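PDB 1FT5: cytochrome c-554 from Nitrosomonas europaea, which carries electrons in the periplasm as part of ammonia oxidation, accepting them directly from hydroxylamine oxidoreductase through its covalently bound hemes. Local coordinates for residues A28-S33 against G62-G67; R8-S13 against K80-G85; Y54-D59 against Y74-P79. All coordinates share one frame; numbering follows the deposited sequence.

Contact 1: residues A28-S33 against G62-G67; sequences AKAMES and GCHVDG. With HEM (protoporphyrin IX containing Fe), chain F.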
loop_
_atom_site.group_PDB
_atom_site.type_symbol
_atom_site.label_atom_id
_atom_site.label_comp_id
_atom_site.label_asym_id
_atom_site.label_seq_id
_atom_site.Cartn_x
_atom_site.Cartn_y
_atom_site.Cartn_z
ATOM N N ALA A 28 6.551 -1.942 -5.028
ATOM C CA ALA A 28 6.939 -0.793 -5.868
ATOM C C ALA A 28 7.180 -1.165 -7.315
ATOM O O ALA A 28 7.077 -0.324 -8.226
ATOM C CB ALA A 28 8.260 -0.116 -5.327
ATOM N N LYS A 29 7.529 -2.447 -7.527
ATOM C CA LYS A 29 7.855 -2.938 -8.869
ATOM C C LYS A 29 6.645 -3.652 -9.469
ATOM O O LYS A 29 6.777 -4.333 -10.522
ATOM C CB LYS A 29 9.062 -3.924 -8.781
ATOM C CG LYS A 29 10.297 -3.280 -8.120
ATOM C CD LYS A 29 11.336 -4.328 -7.706
ATOM C CE LYS A 29 12.500 -3.613 -6.988
ATOM N NZ LYS A 29 13.666 -4.515 -6.721
ATOM N N ALA A 30 5.458 -3.492 -8.882
ATOM C CA ALA A 30 4.313 -4.269 -9.392
ATOM C C ALA A 30 3.962 -4.092 -10.825
ATOM O O ALA A 30 3.477 -5.071 -11.463
ATOM C CB ALA A 30 3.085 -4.010 -8.553
ATOM N N MET A 31 4.142 -2.888 -11.360
ATOM C CA MET A 31 3.792 -2.742 -12.776
ATOM C C MET A 31 4.830 -3.417 -13.653
ATOM O O MET A 31 4.540 -3.776 -14.800
ATOM C CB MET A 31 3.664 -1.242 -13.091
ATOM C CG MET A 31 3.384 -0.873 -14.560
ATOM S SD MET A 31 1.812 -1.602 -15.158
ATOM C CE MET A 31 0.626 -0.647 -14.323
ATOM N N GLU A 32 6.054 -3.606 -13.153
ATOM C CA GLU A 32 7.064 -4.251 -13.996
ATOM C C GLU A 32 6.654 -5.707 -14.331
ATOM O O GLU A 32 6.938 -6.235 -15.436
ATOM C CB GLU A 32 8.417 -4.299 -13.281
ATOM C CG GLU A 32 8.966 -2.944 -12.935
ATOM C CD GLU A 32 9.278 -2.051 -14.130
ATOM O OE1 GLU A 32 9.072 -0.823 -14.035
ATOM O OE2 GLU A 32 9.763 -2.553 -15.159
ATOM N N SER A 33 5.926 -6.317 -13.413
ATOM C CA SER A 33 5.461 -7.686 -13.566
ATOM C C SER A 33 4.469 -7.821 -14.693
ATOM O O SER A 33 4.304 -8.920 -15.203
ATOM C CB SER A 33 4.824 -8.196 -12.297
ATOM O OG SER A 33 5.818 -8.329 -11.281
ATOM N N GLY A 62 -5.470 -3.302 -11.740
ATOM C CA GLY A 62 -6.071 -2.825 -10.517
ATOM C C GLY A 62 -5.363 -3.251 -9.254
ATOM O O GLY A 62 -5.538 -2.609 -8.211
ATOM N N CYS A 63 -4.623 -4.354 -9.334
ATOM C CA CYS A 63 -3.928 -4.762 -8.113
ATOM C C CYS A 63 -2.444 -4.444 -8.174
ATOM O O CYS A 63 -1.683 -4.838 -7.290
ATOM C CB CYS A 63 -4.109 -6.274 -7.900
ATOM S SG CYS A 63 -5.845 -6.659 -7.604
ATOM N N HIS A 64 -2.024 -3.739 -9.208
ATOM C CA HIS A 64 -0.625 -3.403 -9.419
ATOM C C HIS A 64 -0.343 -1.886 -9.442
ATOM O O HIS A 64 0.738 -1.471 -9.846
ATOM C CB HIS A 64 -0.152 -4.031 -10.732
ATOM C CG HIS A 64 -0.034 -5.545 -10.656
ATOM N ND1 HIS A 64 1.169 -6.217 -10.638
ATOM C CD2 HIS A 64 -0.993 -6.517 -10.552
ATOM C CE1 HIS A 64 0.928 -7.548 -10.532
ATOM N NE2 HIS A 64 -0.364 -7.764 -10.454
ATOM N N VAL A 65 -1.367 -1.136 -9.045
ATOM C CA VAL A 65 -1.323 0.364 -9.001
ATOM C C VAL A 65 -2.123 0.851 -7.803
ATOM O O VAL A 65 -2.852 0.108 -7.148
ATOM C CB VAL A 65 -1.993 0.957 -10.285
ATOM C CG1 VAL A 65 -1.287 0.446 -11.545
ATOM C CG2 VAL A 65 -3.532 0.645 -10.310
ATOM N N ASP A 66 -2.042 2.159 -7.554
ATOM C CA ASP A 66 -2.865 2.754 -6.498
ATOM C C ASP A 66 -4.260 3.264 -6.947
ATOM O O ASP A 66 -4.340 4.007 -7.938
ATOM C CB ASP A 66 -2.170 4.055 -5.990
ATOM C CG ASP A 66 -0.954 3.813 -5.153
ATOM O OD1 ASP A 66 -0.053 4.704 -5.194
ATOM O OD2 ASP A 66 -0.888 2.789 -4.454
ATOM N N GLY A 67 -5.313 2.877 -6.209
ATOM C CA GLY A 67 -6.622 3.460 -6.393
ATOM C C GLY A 67 -7.319 3.196 -7.724
ATOM O O GLY A 67 -8.104 4.025 -8.204
HETATM C CHA HEM F . 1.552 -11.071 -8.335
HETATM C CHB HEM F . 0.747 -10.709 -13.097
HETATM C CHC HEM F . -3.933 -9.573 -12.185
HETATM C CHD HEM F . -2.929 -9.557 -7.391
HETATM C C1A HEM F . 1.769 -11.046 -9.739
HETATM C C2A HEM F . 2.954 -11.492 -10.378
HETATM C C3A HEM F . 2.738 -11.367 -11.743
HETATM C C4A HEM F . 1.390 -10.854 -11.858
HETATM C CMA HEM F . 3.663 -11.745 -12.918
HETATM C CAA HEM F . 4.167 -12.019 -9.670
HETATM C CBA HEM F . 4.033 -13.496 -9.304
HETATM C CGA HEM F . 5.335 -14.073 -8.761
HETATM O O1A HEM F . 6.374 -13.376 -8.762
HETATM O O2A HEM F . 5.298 -15.222 -8.285
HETATM C C1B HEM F . -0.613 -10.365 -13.252
HETATM C C2B HEM F . -1.323 -10.359 -14.516
HETATM C C3B HEM F . -2.615 -10.109 -14.249
HETATM C C4B HEM F . -2.739 -9.905 -12.829
HETATM C CMB HEM F . -0.707 -10.526 -15.883
HETATM C CAB HEM F . -3.800 -10.005 -15.223
HETATM C CBB HEM F . -3.963 -11.274 -16.092
HETATM C C1C HEM F . -4.045 -9.399 -10.776
HETATM C C2C HEM F . -5.267 -9.011 -10.106
HETATM C C3C HEM F . -4.977 -8.965 -8.750
HETATM C C4C HEM F . -3.586 -9.361 -8.640
HETATM C CMC HEM F . -6.596 -8.668 -10.763
HETATM C CAC HEM F . -5.832 -8.543 -7.591
HETATM C CBC HEM F . -7.306 -8.950 -7.550
HETATM C C1D HEM F . -1.619 -9.995 -7.240
HETATM C C2D HEM F . -1.035 -10.305 -5.982
HETATM C C3D HEM F . 0.236 -10.767 -6.247
HETATM C C4D HEM F . 0.404 -10.702 -7.674
HETATM C CMD HEM F . -1.739 -10.158 -4.630
HETATM C CAD HEM F . 1.232 -11.254 -5.213
HETATM C CBD HEM F . 1.239 -12.778 -4.988
HETATM C CGD HEM F . 2.234 -13.179 -3.918
HETATM O O1D HEM F . 3.432 -13.154 -4.204
HETATM O O2D HEM F . 1.819 -13.523 -2.846
HETATM N NA HEM F . 0.798 -10.590 -10.645
HETATM N NB HEM F . -1.481 -10.090 -12.200
HETATM N NC HEM F . -2.996 -9.542 -9.873
HETATM N ND HEM F . -0.763 -10.206 -8.269
HETATM FE FE HEM F . -1.040 -9.813 -10.241
#

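Contact 2: residues R8-S13 against K80-G85; sequences RKKCSS and KPMLTG. With HEM (protoporphyrin IX containing Fe), chain E; PO4 (phosphate ion), chain C.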
loop_
_atom_site.group_PDB
_atom_site.type_symbol
_atom_site.label_atom_id
_atom_site.label_comp_id
_atom_site.label_asym_id
_atom_site.label_seq_id
_atom_site.Cartn_x
_atom_site.Cartn_y
_atom_site.Cartn_z
ATOM N N ARG A 8 1.974 9.094 -4.631
ATOM C CA ARG A 8 2.976 8.946 -3.560
ATOM C C ARG A 8 3.848 10.133 -3.281
ATOM O O ARG A 8 4.470 10.186 -2.224
ATOM C CB ARG A 8 3.985 7.830 -3.900
ATOM C CG ARG A 8 3.438 6.519 -4.349
ATOM C CD ARG A 8 4.622 5.558 -4.557
ATOM N NE ARG A 8 5.647 5.994 -5.502
ATOM C CZ ARG A 8 5.547 5.823 -6.834
ATOM N NH1 ARG A 8 4.444 5.229 -7.382
ATOM N NH2 ARG A 8 6.549 6.142 -7.623
ATOM N N LYS A 9 3.889 11.068 -4.214
ATOM C CA LYS A 9 4.876 12.152 -4.128
ATOM C C LYS A 9 4.935 12.884 -2.821
ATOM O O LYS A 9 6.009 12.944 -2.213
ATOM C CB LYS A 9 4.630 13.169 -5.234
ATOM C CG LYS A 9 5.582 14.398 -5.156
ATOM C CD LYS A 9 4.931 15.634 -5.818
ATOM C CE LYS A 9 5.165 15.613 -7.314
ATOM N NZ LYS A 9 4.718 16.892 -8.026
ATOM N N LYS A 10 3.809 13.377 -2.344
ATOM C CA LYS A 10 3.945 14.155 -1.098
ATOM C C LYS A 10 4.251 13.228 0.066
ATOM O O LYS A 10 5.030 13.587 0.964
ATOM C CB LYS A 10 2.703 15.019 -0.832
ATOM C CG LYS A 10 2.588 16.209 -1.850
ATOM C CD LYS A 10 1.163 16.624 -2.109
ATOM C CE LYS A 10 0.999 17.080 -3.582
ATOM N NZ LYS A 10 0.641 15.913 -4.468
ATOM N N CYS A 11 3.666 12.030 0.092
ATOM C CA CYS A 11 4.037 11.164 1.191
ATOM C C CYS A 11 5.537 10.912 1.208
ATOM O O CYS A 11 6.153 10.885 2.283
ATOM C CB CYS A 11 3.367 9.762 1.063
ATOM S SG CYS A 11 1.629 9.728 0.545
ATOM N N SER A 12 6.132 10.660 0.043
ATOM C CA SER A 12 7.525 10.296 -0.018
ATOM C C SER A 12 8.439 11.455 0.336
ATOM O O SER A 12 9.536 11.225 0.830
ATOM C CB SER A 12 7.857 9.771 -1.405
ATOM O OG SER A 12 7.078 8.550 -1.649
ATOM N N SER A 13 7.958 12.662 0.078
ATOM C CA SER A 13 8.807 13.823 0.365
ATOM C C SER A 13 8.937 14.057 1.869
ATOM O O SER A 13 10.004 14.509 2.330
ATOM C CB SER A 13 8.269 15.057 -0.352
ATOM O OG SER A 13 7.113 15.530 0.288
ATOM N N LYS A 80 -0.657 7.849 -14.045
ATOM C CA LYS A 80 0.382 8.618 -13.399
ATOM C C LYS A 80 1.532 7.805 -12.818
ATOM O O LYS A 80 1.290 6.824 -12.110
ATOM C CB LYS A 80 -0.227 9.376 -12.215
ATOM C CG LYS A 80 -1.259 10.533 -12.609
ATOM C CD LYS A 80 -1.301 11.574 -11.477
ATOM C CE LYS A 80 -2.227 12.735 -11.726
ATOM N NZ LYS A 80 -1.788 13.899 -10.870
ATOM N N PRO A 81 2.784 8.175 -13.135
ATOM C CA PRO A 81 3.898 7.444 -12.532
ATOM C C PRO A 81 3.757 7.372 -11.003
ATOM O O PRO A 81 4.130 6.332 -10.392
ATOM C CB PRO A 81 5.092 8.317 -12.916
ATOM C CG PRO A 81 4.748 8.694 -14.348
ATOM C CD PRO A 81 3.226 9.060 -14.230
ATOM N N MET A 82 3.315 8.456 -10.361
ATOM C CA MET A 82 3.178 8.415 -8.903
ATOM C C MET A 82 2.016 7.588 -8.311
ATOM O O MET A 82 1.797 7.561 -7.102
ATOM C CB MET A 82 3.174 9.852 -8.347
ATOM C CG MET A 82 1.864 10.623 -8.610
ATOM S SD MET A 82 1.782 12.252 -7.654
ATOM C CE MET A 82 1.874 11.936 -6.152
ATOM N N LEU A 83 1.259 6.944 -9.199
ATOM C CA LEU A 83 0.205 5.998 -8.765
ATOM C C LEU A 83 0.549 4.627 -9.367
ATOM O O LEU A 83 -0.283 3.703 -9.240
ATOM C CB LEU A 83 -1.204 6.428 -9.316
ATOM C CG LEU A 83 -1.767 7.677 -8.623
ATOM C CD1 LEU A 83 -2.955 8.248 -9.447
ATOM C CD2 LEU A 83 -2.267 7.409 -7.211
ATOM N N THR A 84 1.707 4.467 -10.006
ATOM C CA THR A 84 2.119 3.217 -10.633
ATOM C C THR A 84 2.838 2.359 -9.641
ATOM O O THR A 84 3.727 2.838 -8.941
ATOM C CB THR A 84 3.020 3.512 -11.857
ATOM O OG1 THR A 84 2.259 4.269 -12.810
ATOM C CG2 THR A 84 3.472 2.246 -12.490
ATOM N N GLY A 85 2.506 1.055 -9.557
ATOM C CA GLY A 85 3.091 0.244 -8.482
ATOM C C GLY A 85 2.143 0.368 -7.262
ATOM O O GLY A 85 1.319 1.304 -7.182
HETATM C CHA HEM E . 2.974 10.344 10.370
HETATM C CHB HEM E . 1.745 8.181 6.222
HETATM C CHC HEM E . 2.096 12.471 3.943
HETATM C CHD HEM E . 4.303 14.316 7.920
HETATM C C1A HEM E . 2.556 9.394 9.447
HETATM C C2A HEM E . 2.211 8.021 9.784
HETATM C C3A HEM E . 1.931 7.405 8.582
HETATM C C4A HEM E . 2.045 8.399 7.575
HETATM C CMA HEM E . 1.517 5.943 8.325
HETATM C CAA HEM E . 2.168 7.426 11.160
HETATM C CBA HEM E . 0.827 7.709 11.846
HETATM C CGA HEM E . 0.633 6.975 13.152
HETATM O O1A HEM E . 1.300 7.418 14.174
HETATM O O2A HEM E . -0.163 5.997 13.243
HETATM C C1B HEM E . 1.753 9.180 5.262
HETATM C C2B HEM E . 1.274 8.990 3.942
HETATM C C3B HEM E . 1.260 10.213 3.307
HETATM C C4B HEM E . 1.794 11.159 4.260
HETATM C CMB HEM E . 0.824 7.638 3.327
HETATM C CAB HEM E . 0.802 10.553 1.856
HETATM C CBB HEM E . -0.725 10.545 1.659
HETATM C C1C HEM E . 2.783 13.306 4.816
HETATM C C2C HEM E . 3.280 14.626 4.423
HETATM C C3C HEM E . 3.975 15.077 5.516
HETATM C C4C HEM E . 3.841 14.138 6.569
HETATM C CMC HEM E . 3.111 15.317 3.049
HETATM C CAC HEM E . 4.847 16.345 5.585
HETATM C CBC HEM E . 4.255 17.719 5.378
HETATM C C1D HEM E . 4.049 13.398 8.939
HETATM C C2D HEM E . 4.381 13.605 10.301
HETATM C C3D HEM E . 3.977 12.524 10.985
HETATM C C4D HEM E . 3.385 11.624 10.037
HETATM C CMD HEM E . 5.090 14.899 10.848
HETATM C CAD HEM E . 4.288 12.273 12.428
HETATM C CBD HEM E . 5.643 11.656 12.666
HETATM C CGD HEM E . 6.046 11.306 14.101
HETATM O O1D HEM E . 7.284 11.290 14.288
HETATM O O2D HEM E . 5.186 11.012 14.927
HETATM N NA HEM E . 2.453 9.621 8.086
HETATM N NB HEM E . 2.087 10.522 5.480
HETATM N NC HEM E . 3.130 13.000 6.135
HETATM N ND HEM E . 3.408 12.171 8.812
HETATM FE FE HEM E . 2.763 11.349 7.152
HETATM P P PO4 C . 8.691 7.916 -4.713
HETATM O O1 PO4 C . 8.786 7.208 -6.078
HETATM O O2 PO4 C . 8.476 9.442 -4.970
HETATM O O3 PO4 C . 7.528 7.371 -3.852
HETATM O O4 PO4 C . 10.000 7.660 -3.927
HETATM O O HOH W 1 2.252 3.948 -6.349
#

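Contact 3: residues Y54-D59 against Y74-P79; sequences YTQDKD and YTIESP. With HEM (protoporphyrin IX containing Fe), chain F; PO4 (phosphate ion), chain B.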
loop_
_atom_site.group_PDB
_atom_site.type_symbol
_atom_site.label_atom_id
_atom_site.label_comp_id
_atom_site.label_asym_id
_atom_site.label_seq_id
_atom_site.Cartn_x
_atom_site.Cartn_y
_atom_site.Cartn_z
ATOM N N TYR A 54 0.655 -6.779 -20.409
ATOM C CA TYR A 54 -0.561 -6.656 -19.552
ATOM C C TYR A 54 -0.593 -5.276 -18.867
ATOM O O TYR A 54 -1.478 -5.074 -18.028
ATOM C CB TYR A 54 -0.535 -7.726 -18.432
ATOM C CG TYR A 54 -0.793 -9.154 -18.962
ATOM C CD1 TYR A 54 0.273 -10.031 -19.142
ATOM C CD2 TYR A 54 -2.099 -9.611 -19.203
ATOM C CE1 TYR A 54 0.072 -11.382 -19.539
ATOM C CE2 TYR A 54 -2.291 -10.935 -19.579
ATOM C CZ TYR A 54 -1.225 -11.787 -19.725
ATOM O OH TYR A 54 -1.465 -13.103 -20.060
ATOM N N THR A 55 0.267 -4.337 -19.277
ATOM C CA THR A 55 0.306 -3.060 -18.548
ATOM C C THR A 55 -0.894 -2.150 -18.746
ATOM O O THR A 55 -1.056 -1.190 -18.011
ATOM C CB THR A 55 1.584 -2.217 -18.884
ATOM O OG1 THR A 55 1.511 -1.888 -20.262
ATOM C CG2 THR A 55 2.857 -2.939 -18.629
ATOM N N GLN A 56 -1.729 -2.433 -19.759
ATOM C CA GLN A 56 -2.929 -1.632 -19.997
ATOM C C GLN A 56 -4.165 -2.543 -19.951
ATOM O O GLN A 56 -5.214 -2.190 -20.488
ATOM C CB GLN A 56 -2.849 -0.929 -21.376
ATOM C CG GLN A 56 -1.553 -0.058 -21.495
ATOM C CD GLN A 56 -1.531 0.763 -22.759
ATOM O OE1 GLN A 56 -1.364 0.236 -23.875
ATOM N NE2 GLN A 56 -1.719 2.036 -22.603
ATOM N N ASP A 57 -4.036 -3.705 -19.278
ATOM C CA ASP A 57 -5.130 -4.667 -19.220
ATOM C C ASP A 57 -5.932 -4.435 -17.938
ATOM O O ASP A 57 -5.403 -4.548 -16.824
ATOM C CB ASP A 57 -4.524 -6.063 -19.273
ATOM C CG ASP A 57 -5.592 -7.184 -19.476
ATOM O OD1 ASP A 57 -6.761 -6.964 -19.110
ATOM O OD2 ASP A 57 -5.228 -8.257 -20.023
ATOM N N LYS A 58 -7.199 -4.076 -18.096
ATOM C CA LYS A 58 -8.043 -3.848 -16.935
ATOM C C LYS A 58 -8.285 -5.100 -16.088
ATOM O O LYS A 58 -8.813 -4.969 -14.988
ATOM C CB LYS A 58 -9.385 -3.230 -17.376
ATOM C CG LYS A 58 -10.209 -4.260 -18.153
ATOM C CD LYS A 58 -11.474 -3.635 -18.751
ATOM C CE LYS A 58 -12.429 -4.737 -19.267
ATOM N NZ LYS A 58 -13.541 -4.165 -20.100
ATOM N N ASP A 59 -7.958 -6.301 -16.610
ATOM C CA ASP A 59 -8.069 -7.528 -15.799
ATOM C C ASP A 59 -6.807 -7.680 -14.920
ATOM O O ASP A 59 -6.738 -8.636 -14.137
ATOM C CB ASP A 59 -8.104 -8.812 -16.665
ATOM C CG ASP A 59 -9.326 -8.900 -17.537
ATOM O OD1 ASP A 59 -10.313 -8.278 -17.166
ATOM O OD2 ASP A 59 -9.265 -9.623 -18.568
ATOM N N TYR A 74 -5.355 5.683 -10.173
ATOM C CA TYR A 74 -4.800 5.325 -11.437
ATOM C C TYR A 74 -5.847 5.028 -12.512
ATOM O O TYR A 74 -6.888 4.359 -12.222
ATOM C CB TYR A 74 -3.997 4.009 -11.250
ATOM C CG TYR A 74 -3.157 3.616 -12.425
ATOM C CD1 TYR A 74 -1.816 3.972 -12.463
ATOM C CD2 TYR A 74 -3.689 2.824 -13.463
ATOM C CE1 TYR A 74 -1.001 3.555 -13.472
ATOM C CE2 TYR A 74 -2.955 2.392 -14.478
ATOM C CZ TYR A 74 -1.580 2.736 -14.511
ATOM O OH TYR A 74 -0.764 2.292 -15.539
ATOM N N THR A 75 -5.604 5.561 -13.710
ATOM C CA THR A 75 -6.425 5.201 -14.868
ATOM C C THR A 75 -5.518 4.808 -16.006
ATOM O O THR A 75 -4.379 5.308 -16.187
ATOM C CB THR A 75 -7.378 6.323 -15.380
ATOM O OG1 THR A 75 -6.630 7.399 -15.917
ATOM C CG2 THR A 75 -8.306 6.803 -14.229
ATOM N N ILE A 76 -5.974 3.844 -16.789
ATOM C CA ILE A 76 -5.242 3.396 -17.918
ATOM C C ILE A 76 -5.155 4.537 -18.967
ATOM O O ILE A 76 -4.126 4.697 -19.637
ATOM C CB ILE A 76 -5.895 2.114 -18.501
ATOM C CG1 ILE A 76 -5.608 0.946 -17.520
ATOM C CG2 ILE A 76 -5.274 1.767 -19.865
ATOM C CD1 ILE A 76 -6.638 -0.207 -17.693
ATOM N N GLU A 77 -6.203 5.349 -19.051
ATOM C CA GLU A 77 -6.140 6.417 -20.015
ATOM C C GLU A 77 -5.128 7.480 -19.688
ATOM O O GLU A 77 -4.551 8.087 -20.611
ATOM C CB GLU A 77 -7.509 7.050 -20.129
ATOM C CG GLU A 77 -8.336 6.441 -21.237
ATOM C CD GLU A 77 -9.326 7.477 -21.782
ATOM O OE1 GLU A 77 -9.671 8.410 -21.018
ATOM O OE2 GLU A 77 -9.747 7.380 -22.952
ATOM N N SER A 78 -4.893 7.720 -18.402
ATOM C CA SER A 78 -3.900 8.759 -18.054
ATOM C C SER A 78 -3.206 8.249 -16.807
ATOM O O SER A 78 -3.461 8.705 -15.688
ATOM C CB SER A 78 -4.637 10.076 -17.789
ATOM O OG SER A 78 -3.702 11.115 -17.971
ATOM N N PRO A 79 -2.281 7.297 -16.980
ATOM C CA PRO A 79 -1.563 6.661 -15.891
ATOM C C PRO A 79 -0.436 7.446 -15.266
ATOM O O PRO A 79 0.630 7.577 -15.842
ATOM C CB PRO A 79 -1.049 5.399 -16.502
ATOM C CG PRO A 79 -0.702 5.798 -17.884
ATOM C CD PRO A 79 -1.811 6.791 -18.289
HETATM C CHA HEM F . 1.552 -11.071 -8.335
HETATM C CHB HEM F . 0.747 -10.709 -13.097
HETATM C CHC HEM F . -3.933 -9.573 -12.185
HETATM C CHD HEM F . -2.929 -9.557 -7.391
HETATM C C1A HEM F . 1.769 -11.046 -9.739
HETATM C C2A HEM F . 2.954 -11.492 -10.378
HETATM C C3A HEM F . 2.738 -11.367 -11.743
HETATM C C4A HEM F . 1.390 -10.854 -11.858
HETATM C CMA HEM F . 3.663 -11.745 -12.918
HETATM C CAA HEM F . 4.167 -12.019 -9.670
HETATM C CBA HEM F . 4.033 -13.496 -9.304
HETATM C CGA HEM F . 5.335 -14.073 -8.761
HETATM O O1A HEM F . 6.374 -13.376 -8.762
HETATM O O2A HEM F . 5.298 -15.222 -8.285
HETATM C C1B HEM F . -0.613 -10.365 -13.252
HETATM C C2B HEM F . -1.323 -10.359 -14.516
HETATM C C3B HEM F . -2.615 -10.109 -14.249
HETATM C C4B HEM F . -2.739 -9.905 -12.829
HETATM C CMB HEM F . -0.707 -10.526 -15.883
HETATM C CAB HEM F . -3.800 -10.005 -15.223
HETATM C CBB HEM F . -3.963 -11.274 -16.092
HETATM C C1C HEM F . -4.045 -9.399 -10.776
HETATM C C2C HEM F . -5.267 -9.011 -10.106
HETATM C C3C HEM F . -4.977 -8.965 -8.750
HETATM C C4C HEM F . -3.586 -9.361 -8.640
HETATM C CMC HEM F . -6.596 -8.668 -10.763
HETATM C CAC HEM F . -5.832 -8.543 -7.591
HETATM C CBC HEM F . -7.306 -8.950 -7.550
HETATM C C1D HEM F . -1.619 -9.995 -7.240
HETATM C C2D HEM F . -1.035 -10.305 -5.982
HETATM C C3D HEM F . 0.236 -10.767 -6.247
HETATM C C4D HEM F . 0.404 -10.702 -7.674
HETATM C CMD HEM F . -1.739 -10.158 -4.630
HETATM C CAD HEM F . 1.232 -11.254 -5.213
HETATM C CBD HEM F . 1.239 -12.778 -4.988
HETATM C CGD HEM F . 2.234 -13.179 -3.918
HETATM O O1D HEM F . 3.432 -13.154 -4.204
HETATM O O2D HEM F . 1.819 -13.523 -2.846
HETATM N NA HEM F . 0.798 -10.590 -10.645
HETATM N NB HEM F . -1.481 -10.090 -12.200
HETATM N NC HEM F . -2.996 -9.542 -9.873
HETATM N ND HEM F . -0.763 -10.206 -8.269
HETATM FE FE HEM F . -1.040 -9.813 -10.241
HETATM P P PO4 B . -9.611 3.628 -17.309
HETATM O O1 PO4 B . -10.200 2.435 -18.151
HETATM O O2 PO4 B . -10.769 4.417 -16.637
HETATM O O3 PO4 B . -8.731 3.013 -16.196
HETATM O O4 PO4 B . -8.913 4.578 -18.284
HETATM O O HOH W 2 -1.953 1.321 -17.771
HETATM O O HOH W 3 -1.904 3.028 -19.975
#

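Contact 1: residues A28-S33 against G62-G67
The imidazole of H64 is gripped at two places on its edge: the carbonyl oxygen of A30 lies near the ring plane beside ND1, and heme F is met at the other nitrogen. NE2 binds the heme iron at 2.2 Å, while ND1 donates to A30 O at 2.7 Å with an N-H...O angle of 157°. The donor stands above the carbonyl plane of A30 (48° out of it), although the oxygen is close to the plane of the imidazole. Held at both nitrogens, the ring has little scope to turn about its CB-CG bond, and the carbonyl would be expected to make it a more electron-rich ligand. CB of A30 packs 3.6 Å from H64 ND1. The CB of S33 approaches the ring obliquely and also rests against heme F near CMA; its OG is hydrogen-bonded to a propionate of a second heme. Farther from the iron, M31 has CG anti to its backbone N (chi1 176°) and bends twice beyond it, bringing CE to 3.5 Å from V65 CG1, on a flank that Y74 also covers. C63 SG is joined to heme CAC by a thioether, 1.9 Å long. C60, C63 and H64 form the CXXCH heme-binding motif of c-type cytochromes, here at heme 2, with a backbone carbonyl as second-shell partner of the axial histidine.

Contact 2: residues R8-S13 against K80-G85
R8, at the approach to helix 9-14, which carries C11 and C14 of the heme 1 CXXCH motif (H15 follows), meets the short 3-10 turn 81-83 with both its backbone and its guanidinium. The tight part mixes polar and apolar pairs. R8 N donates to M82 O at 2.9 Å, and CG of R8 passes 3.4 Å from the same oxygen. One face of the guanidinium lies against CA of M82, whose thioether end lies along K9, with M82 SD 3.8 Å from K9 CB; the still closer approach of CE is doubtful. R8 NH1 donates to a water 2.7 Å away, which hydrogen-bonds in turn to G85 O. Outward the contact slackens: K9 is exposed, and its amino end leads away from the turn. R8 also presents its guanidinium edge to a phosphate, probably from the crystallisation liquor, NE donating to O3 and NH2 to O1, each at 2.9 Å, while S12 OG hydrogen-bonds to O3 as well. The bend at chi3 (-57°) swings the group between phosphate and turn. R8 NH1 donates to P81 O at 3.2 Å, on a lone pair of that carbonyl but tilted 27° from the guanidinium plane; P81 O accepts from T84 N too.

Contact 3: residues Y54-D59 against Y74-P79
I76 reaches across to Q56 and K58, joining two parts of the irregular loop between helices 40-45 and 88-92: a type I beta turn from Y54 to D57, and a bend where T75 OG1 accepts from S78 N in an ST motif. The two segments meet without a direct hydrogen bond, so the aliphatic side chain of I76 and two waters make the join. From CB, which points toward the 54-59 segment and has oxygens of a phosphate, probably from the crystallisation liquor, on its flank, I76 branches in two. I76 CG2 is anti to the backbone N and packs 3.9 Å from Q56 CB. I76 CG1, the other branch, passes 4.0 Å from O3 of the phosphate, and a nearly extended chi2 (158°) carries CD1 on to the turn. There I76 CD1 comes to 3.7 Å from Q56 O and lies close to K58 N, with K58 CB a little farther off. The backbone is occupied as well: I76 N donates to phosphate O3 at 2.9 Å, and the following E77 N to O4. Beside this packing, one water receives a hydrogen bond from Q56 NE2 and gives one to I76 O. D57 OD1 takes the amide of D59 from above its carboxylate plane, an Asx turn that shapes the chain just before C60. On the heme side, the Y54 ring receives methyl CMB of heme F over one face, 3.4 Å from Y54 CG. A second water links T55 O, 2.7 Å away, to Y74 OH.

In the fold
Along the chain the segments run 8-13, 28-33, 54-59, 62-67, 74-79, 80-85, the last four all within the long loop between helices 40-45 and 88-92. Contacts 1 and 3 both lie within the span closed by contact 2, and they alternate with each other. Centres of contacts 1 and 3 are about 10 Å apart, those of 1 and 2 about 12 Å, and those of 2 and 3 about 16 Å. D66 joins them through probable backbone hydrogen bonds to Y74 and L83, while Y74 packs on M31, V65 and T84. Contacts 1 and 3 share heme F, whereas contact 2 ties the loop to the heme 1 helix, so irregular chain connects two heme sites of this multiheme cytochrome.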